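Local coordinates for peptidyl-prolyl cis-trans isomerase (Hirschia baltica, PDB 5EX2), which probably catalyses the cis-trans isomerisation of peptide bonds preceding proline, acting as a periplasmic folding helper of the cyclophilin family, at residues D93-V97 with R183-S187; T108-E112 with R249-V253. All coordinates share one frame; numbering follows the deposited sequence.

Contact 1 (D93-V97 with R183-S187); sequences DGEFV and RKYSS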
ATOM      1  N   ASP A  93      -1.959   6.969  16.565  1.00 16.09           N
ATOM      2  CA  ASP A  93      -2.711   5.856  17.130  1.00 16.95           C
ATOM      3  C   ASP A  93      -2.950   4.794  16.075  1.00 16.67           C
ATOM      4  O   ASP A  93      -3.136   5.103  14.892  1.00 14.89           O
ATOM      5  CB  ASP A  93      -4.057   6.317  17.698  1.00 17.48           C
ATOM      6  CG  ASP A  93      -3.929   7.013  19.040  1.00 33.18           C
ATOM      7  OD1 ASP A  93      -2.810   7.061  19.585  1.00 25.22           O
ATOM      8  OD2 ASP A  93      -4.958   7.506  19.553  1.00 28.13           O
ATOM      9  N   GLY A  94      -2.979   3.541  16.512  1.00 14.70           N
ATOM     10  CA  GLY A  94      -3.168   2.432  15.602  1.00 14.09           C
ATOM     11  C   GLY A  94      -4.446   2.576  14.795  1.00 12.62           C
ATOM     12  O   GLY A  94      -5.482   3.032  15.299  1.00 15.98           O
ATOM     13  N   GLU A  95      -4.349   2.196  13.526  1.00 11.82           N
ATOM     14  CA  GLU A  95      -5.466   2.147  12.602  1.00 12.56           C
ATOM     15  C   GLU A  95      -5.395   0.792  11.930  1.00  8.45           C
ATOM     16  O   GLU A  95      -4.923   0.673  10.791  1.00 12.27           O
ATOM     17  CB  GLU A  95      -5.402   3.274  11.563  1.00 12.19           C
ATOM     18  CG  GLU A  95      -5.771   4.643  12.086  1.00 14.11           C
ATOM     19  CD  GLU A  95      -5.595   5.722  11.038  1.00 13.79           C
ATOM     20  OE1 GLU A  95      -4.498   5.791  10.435  1.00 12.91           O
ATOM     21  OE2 GLU A  95      -6.547   6.509  10.816  1.00 15.65           O
ATOM     22  N   PHE A  96      -5.871  -0.239  12.617  1.00 10.34           N
ATOM     23  CA  PHE A  96      -5.676  -1.599  12.143  1.00  9.55           C
ATOM     24  C   PHE A  96      -6.843  -2.087  11.296  1.00 10.74           C
ATOM     25  O   PHE A  96      -6.707  -3.027  10.513  1.00 10.80           O
ATOM     26  CB  PHE A  96      -5.486  -2.550  13.323  1.00 11.90           C
ATOM     27  CG  PHE A  96      -4.378  -2.154  14.279  1.00 10.93           C
ATOM     28  CD1 PHE A  96      -3.270  -1.451  13.867  1.00 10.23           C
ATOM     29  CD2 PHE A  96      -4.467  -2.509  15.613  1.00 12.30           C
ATOM     30  CE1 PHE A  96      -2.278  -1.117  14.784  1.00 12.46           C
ATOM     31  CE2 PHE A  96      -3.472  -2.176  16.518  1.00 15.97           C
ATOM     32  CZ  PHE A  96      -2.386  -1.475  16.097  1.00 14.51           C
ATOM     33  N   VAL A  97      -7.992  -1.466  11.500  1.00  9.67           N
ATOM     34  CA  VAL A  97      -9.190  -1.772  10.728  1.00  8.80           C
ATOM     35  C   VAL A  97      -9.893  -0.462  10.441  1.00 10.02           C
ATOM     36  O   VAL A  97      -9.590   0.560  11.058  1.00 12.72           O
ATOM     37  CB  VAL A  97     -10.154  -2.723  11.475  1.00 12.04           C
ATOM     38  CG1 VAL A  97      -9.489  -4.044  11.793  1.00 14.71           C
ATOM     39  CG2 VAL A  97     -10.677  -2.081  12.753  1.00 13.92           C
ATOM     40  N   ARG A 183      -4.952  -6.949  11.074  1.00 12.28           N
ATOM     41  CA  ARG A 183      -5.711  -6.412  12.198  1.00 10.81           C
ATOM     42  C   ARG A 183      -4.823  -6.077  13.393  1.00 10.25           C
ATOM     43  O   ARG A 183      -5.333  -5.702  14.444  1.00 11.58           O
ATOM     44  CB  ARG A 183      -6.827  -7.368  12.612  1.00 10.39           C
ATOM     45  CG  ARG A 183      -7.760  -7.727  11.467  1.00 13.41           C
ATOM     46  CD  ARG A 183      -8.907  -8.623  11.913  1.00 16.21           C
ATOM     47  NE  ARG A 183      -9.783  -7.921  12.841  1.00 20.20           N
ATOM     48  CZ  ARG A 183      -9.827  -8.108  14.158  1.00 30.11           C
ATOM     49  NH1 ARG A 183      -9.045  -9.001  14.760  1.00 34.42           N
ATOM     50  NH2 ARG A 183     -10.670  -7.384  14.877  1.00 25.86           N
ATOM     51  N   LYS A 184      -3.501  -6.122  13.190  1.00 10.10           N
ATOM     52  CA  LYS A 184      -2.551  -5.823  14.256  1.00 11.24           C
ATOM     53  C   LYS A 184      -1.563  -4.726  13.887  1.00 11.75           C
ATOM     54  O   LYS A 184      -0.874  -4.222  14.763  1.00 12.11           O
ATOM     55  CB  LYS A 184      -1.782  -7.087  14.637  1.00 12.62           C
ATOM     56  CG  LYS A 184      -2.667  -8.161  15.224  1.00 16.66           C
ATOM     57  CD  LYS A 184      -1.937  -9.480  15.401  1.00 19.97           C
ATOM     58  CE  LYS A 184      -2.828 -10.490  16.108  1.00 28.89           C
ATOM     59  NZ  LYS A 184      -2.197 -11.834  16.212  1.00 44.71           N
ATOM     60  N   TYR A 185      -1.475  -4.370  12.613  1.00  9.81           N
ATOM     61  CA  TYR A 185      -0.560  -3.323  12.161  1.00 10.15           C
ATOM     62  C   TYR A 185      -1.315  -2.415  11.211  1.00  9.13           C
ATOM     63  O   TYR A 185      -2.235  -2.850  10.514  1.00 10.43           O
ATOM     64  CB  TYR A 185       0.677  -3.902  11.458  1.00 11.41           C
ATOM     65  CG  TYR A 185       1.554  -4.643  12.416  1.00 11.15           C
ATOM     66  CD1 TYR A 185       1.217  -5.912  12.839  1.00 10.93           C
ATOM     67  CD2 TYR A 185       2.698  -4.055  12.947  1.00 12.74           C
ATOM     68  CE1 TYR A 185       1.987  -6.595  13.756  1.00 14.38           C
ATOM     69  CE2 TYR A 185       3.488  -4.732  13.872  1.00 16.07           C
ATOM     70  CZ  TYR A 185       3.119  -6.002  14.268  1.00 14.80           C
ATOM     71  OH  TYR A 185       3.900  -6.676  15.189  1.00 18.73           O
ATOM     72  N   SER A 186      -0.920  -1.152  11.176  1.00 10.11           N
ATOM     73  CA  SER A 186      -1.617  -0.156  10.381  1.00  9.71           C
ATOM     74  C   SER A 186      -1.109  -0.117   8.949  1.00  8.00           C
ATOM     75  O   SER A 186      -0.168   0.589   8.636  1.00  8.83           O
ATOM     76  CB  SER A 186      -1.466   1.225  11.023  1.00 10.16           C
ATOM     77  OG  SER A 186      -1.875   1.226  12.375  1.00 11.35           O
ATOM     78  N   SER A 187      -1.728  -0.884   8.069  1.00  8.23           N
ATOM     79  CA  SER A 187      -1.398  -0.798   6.654  1.00  8.27           C
ATOM     80  C   SER A 187      -1.989   0.484   6.075  1.00  8.94           C
ATOM     81  O   SER A 187      -3.090   0.887   6.427  1.00 11.38           O
ATOM     82  CB  SER A 187      -1.896  -2.036   5.909  1.00  9.23           C
ATOM     83  OG  SER A 187      -3.244  -2.289   6.232  1.00 10.40           O
TER
HETATM   84  O   HOH W   1      -4.746  -0.167   8.279  1.00 16.76           O
HETATM   85  O   HOH W   2      -4.411  -4.409  10.029  1.00 10.40           O
HETATM   86  O   HOH W   3      -6.109  -2.333   7.557  1.00 15.77           O
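The ring of F96 lies against the backbone of 183-187: K184 O and Y185 N sit over one of its faces, K184 O 3.3 Å above the plane and shifted toward the rim. The chain itself covers part of the opposite face, where G94 C stands 4.2 Å above the plane. At the ring edge, near its plane, S186 OG comes 3.4 Å from F96 CD1. F96 CB lies 3.3 Å from R183 O, and with CG anti to the carbonyl carbon (chi1 -54°) the ring turns in along the backbone from K184 to S186. The S186 hydroxyl also accepts a nearly straight hydrogen bond from E95 N (2.9 Å, 171° at the hydrogen), so one oxygen meets both the backbone and the ring edge. Were the phenyl ring cut back to an alanine here, the CB contact would remain, but a gap is likely to open beneath the K184-Y185 peptide and S186 OG would lose its aromatic neighbour. Water supplements these contacts: one molecule donates to both E95 O and S187 O, and another donates to F96 O and S187 OG. Outside the two segments, E95 OE1 bonds to H47 ND1 and R183 NH2 forms a salt bridge with E146. The arrangement joins two loops of the cyclophilin fold, one leading into strand 98-100 and the other into barrel strand 187-191.

Contact 2 (T108-E112 with R249-V253); sequences TVINE and RDKDV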
ATOM      1  N   THR A 108     -14.770  -5.510  -5.071  1.00 12.27           N
ATOM      2  CA  THR A 108     -14.829  -6.435  -6.183  1.00 11.36           C
ATOM      3  C   THR A 108     -14.390  -7.778  -5.663  1.00 11.66           C
ATOM      4  O   THR A 108     -13.259  -7.941  -5.194  1.00 13.79           O
ATOM      5  CB  THR A 108     -13.928  -5.989  -7.340  1.00 12.15           C
ATOM      6  OG1 THR A 108     -14.409  -4.744  -7.863  1.00 14.12           O
ATOM      7  CG2 THR A 108     -13.851  -7.039  -8.445  1.00 13.98           C
ATOM      8  N   VAL A 109     -15.303  -8.734  -5.724  1.00 11.89           N
ATOM      9  CA  VAL A 109     -15.019 -10.088  -5.293  1.00 13.42           C
ATOM     10  C   VAL A 109     -14.205 -10.814  -6.347  1.00 14.53           C
ATOM     11  O   VAL A 109     -14.223 -10.457  -7.531  1.00 19.02           O
ATOM     12  CB  VAL A 109     -16.319 -10.859  -5.009  1.00 13.98           C
ATOM     13  CG1 VAL A 109     -17.136 -10.114  -3.976  1.00 16.31           C
ATOM     14  CG2 VAL A 109     -17.138 -11.049  -6.307  1.00 17.52           C
ATOM     15  N   ILE A 110     -13.507 -11.857  -5.918  1.00 14.76           N
ATOM     16  CA  ILE A 110     -12.673 -12.648  -6.795  1.00 18.07           C
ATOM     17  C   ILE A 110     -13.470 -13.800  -7.391  1.00 20.82           C
ATOM     18  O   ILE A 110     -13.373 -14.094  -8.584  1.00 22.62           O
ATOM     19  CB  ILE A 110     -11.457 -13.171  -6.028  1.00 14.87           C
ATOM     20  CG1 ILE A 110     -10.586 -11.990  -5.592  1.00 18.28           C
ATOM     21  CG2 ILE A 110     -10.656 -14.122  -6.886  1.00 15.93           C
ATOM     22  CD1 ILE A 110      -9.664 -12.293  -4.444  1.00 17.26           C
ATOM     23  N   ASN A 111     -14.259 -14.451  -6.548  1.00 22.41           N
ATOM     24  CA  ASN A 111     -15.139 -15.507  -7.005  1.00 24.64           C
ATOM     25  C   ASN A 111     -16.579 -15.046  -6.850  1.00 27.31           C
ATOM     26  O   ASN A 111     -16.937 -14.452  -5.831  1.00 27.91           O
ATOM     27  CB  ASN A 111     -14.883 -16.794  -6.227  1.00 23.88           C
ATOM     28  CG  ASN A 111     -15.371 -18.017  -6.966  1.00 41.87           C
ATOM     29  OD1 ASN A 111     -16.573 -18.205  -7.141  1.00 25.94           O
ATOM     30  ND2 ASN A 111     -14.442 -18.852  -7.413  1.00 33.84           N
ATOM     31  N   GLU A 112     -17.390 -15.295  -7.873  1.00 25.53           N
ATOM     32  CA  GLU A 112     -18.785 -14.863  -7.880  1.00 27.54           C
ATOM     33  C   GLU A 112     -19.705 -15.853  -7.174  1.00 30.47           C
ATOM     34  O   GLU A 112     -20.893 -15.580  -7.007  1.00 36.23           O
ATOM     35  CB  GLU A 112     -19.268 -14.663  -9.317  1.00 29.67           C
ATOM     36  CG  GLU A 112     -18.473 -13.644 -10.120  1.00 36.36           C
ATOM     37  CD  GLU A 112     -18.734 -12.215  -9.685  1.00 42.79           C
ATOM     38  OE1 GLU A 112     -19.681 -11.991  -8.899  1.00 42.49           O
ATOM     39  OE2 GLU A 112     -17.998 -11.313 -10.146  1.00 34.35           O
ATOM     40  N   ARG A 249      -9.674 -17.598 -10.340  1.00 16.37           N
ATOM     41  CA  ARG A 249     -10.642 -17.034  -9.400  1.00 16.99           C
ATOM     42  C   ARG A 249     -10.855 -17.890  -8.154  1.00 20.38           C
ATOM     43  O   ARG A 249     -11.707 -17.582  -7.321  1.00 20.11           O
ATOM     44  CB  ARG A 249     -11.958 -16.810 -10.118  1.00 20.33           C
ATOM     45  CG  ARG A 249     -11.885 -15.640 -11.059  1.00 16.31           C
ATOM     46  CD  ARG A 249     -13.164 -15.518 -11.746  1.00 17.91           C
ATOM     47  NE  ARG A 249     -13.211 -14.367 -12.626  1.00 15.70           N
ATOM     48  CZ  ARG A 249     -13.670 -13.174 -12.270  1.00 16.02           C
ATOM     49  NH1 ARG A 249     -14.097 -12.947 -11.030  1.00 15.03           N
ATOM     50  NH2 ARG A 249     -13.707 -12.200 -13.156  1.00 13.36           N
ATOM     51  N   ASP A 250     -10.069 -18.952  -8.028  1.00 18.48           N
ATOM     52  CA  ASP A 250     -10.036 -19.743  -6.810  1.00 21.63           C
ATOM     53  C   ASP A 250      -9.024 -19.180  -5.815  1.00 28.46           C
ATOM     54  O   ASP A 250      -8.969 -19.598  -4.655  1.00 24.81           O
ATOM     55  CB  ASP A 250      -9.693 -21.200  -7.140  1.00 24.88           C
ATOM     56  CG  ASP A 250      -8.353 -21.343  -7.869  1.00 37.13           C
ATOM     57  OD1 ASP A 250      -8.024 -20.495  -8.733  1.00 33.67           O
ATOM     58  OD2 ASP A 250      -7.620 -22.311  -7.569  1.00 51.39           O
ATOM     59  N   LYS A 251      -8.250 -18.200  -6.271  1.00 21.17           N
ATOM     60  CA  LYS A 251      -7.187 -17.624  -5.456  1.00 24.47           C
ATOM     61  C   LYS A 251      -7.693 -16.565  -4.496  1.00 20.86           C
ATOM     62  O   LYS A 251      -8.585 -15.795  -4.815  1.00 23.80           O
ATOM     63  CB  LYS A 251      -6.113 -17.025  -6.357  1.00 22.65           C
ATOM     64  CG  LYS A 251      -5.326 -18.074  -7.112  1.00 24.30           C
ATOM     65  CD  LYS A 251      -4.374 -17.432  -8.090  1.00 28.68           C
ATOM     66  CE  LYS A 251      -3.560 -18.476  -8.832  1.00 30.45           C
ATOM     67  NZ  LYS A 251      -2.731 -17.855  -9.898  1.00 25.39           N
ATOM     68  N   ASP A 252      -7.093 -16.527  -3.317  1.00 30.08           N
ATOM     69  CA  ASP A 252      -7.352 -15.464  -2.369  1.00 24.76           C
ATOM     70  C   ASP A 252      -6.612 -14.213  -2.847  1.00 21.25           C
ATOM     71  O   ASP A 252      -5.706 -14.300  -3.682  1.00 24.09           O
ATOM     72  CB  ASP A 252      -6.898 -15.877  -0.968  1.00 38.28           C
ATOM     73  CG  ASP A 252      -7.394 -14.936   0.106  1.00 36.56           C
ATOM     74  OD1 ASP A 252      -8.475 -14.343  -0.084  1.00 39.53           O
ATOM     75  OD2 ASP A 252      -6.706 -14.792   1.137  1.00 46.35           O
ATOM     76  N   VAL A 253      -6.993 -13.057  -2.316  1.00 21.76           N
ATOM     77  CA  VAL A 253      -6.464 -11.783  -2.770  1.00 19.70           C
ATOM     78  C   VAL A 253      -4.930 -11.753  -2.729  1.00 16.06           C
ATOM     79  O   VAL A 253      -4.298 -11.200  -3.608  1.00 17.30           O
ATOM     80  CB  VAL A 253      -7.067 -10.628  -1.920  1.00 25.09           C
ATOM     81  CG1 VAL A 253      -6.543 -10.637  -0.482  1.00 21.00           C
ATOM     82  CG2 VAL A 253      -6.831  -9.309  -2.563  1.00 23.63           C
TER
HETATM   83  O   HOH W   4     -15.364 -10.484  -9.911  1.00 17.42           O
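R249 runs alongside the backbone carbonyl of I110, in a contact that fastens the loop after helix 238-247 to the end of strand 108-109, an outermost strand of the five-stranded antiparallel sheet that accompanies the cyclophilin barrel. The R249 chain is extended from CG to NE, and its methylenes pass one after another by the same oxygen: CB, CG and CD all lie within 3.5 Å of I110 O. At the far end NH1 donates to that oxygen over 2.8 Å; the bond is bent (141° at the hydrogen), and the donor stands above the carbonyl plane. NH1 also donates to a water at the guanidinium edge, in its plane, and this water in turn donates to V109 O and E112 OE2. The E112 carboxylate is therefore linked to R249 through water; directly, OE2 stays 4.3 Å from NH1 and well out of the guanidinium plane, with no N-H pointing at it. R249 NE has its own charged partner, D245, in the preceding helix, and NH2 makes a weak hydrogen bond to S241 O of the same helix, which helps fix the rotation of the group. The I110 side chain lies against 251-253: CG2 is 3.4 Å from K251 O, and CD1 reaches V253, 3.5 Å from its N. T121 and F123 of strand 119-124 also touch this isoleucine, in keeping with its burial. N111 returns a bond toward the start of the loop. Its CG is anti to the backbone N (chi1 -159°), which carries ND2 to R249 O, while OD1 bonds to E113 N. ND2 donates to R249 O at 3.0 Å from above the carbonyl plane, with that oxygen close to the plane of the amide.

How the contacts relate
From the N terminus the chain runs through helix 7-11 and strand 17-19, enters the barrel at strand 25-30, and after helix 79-83 reaches 93-97, the opening segment of contact 1. Soon afterwards comes 108-112, where contact 2 begins. Contact 1 closes at 183-187, after strands 145-148, 155-158 and 171-174; contact 2 closes at 249-253, beyond barrel strand 212-218 and helix 238-247. The segments alternate, so the two loops cross. Contact 1 ties the approach to strand 98-100 to the approach to barrel strand 187-191, whereas contact 2 ties the opposite outermost strand of the five-stranded sheet to the C-terminal region. Their centres lie 24 Å apart, and they do not touch.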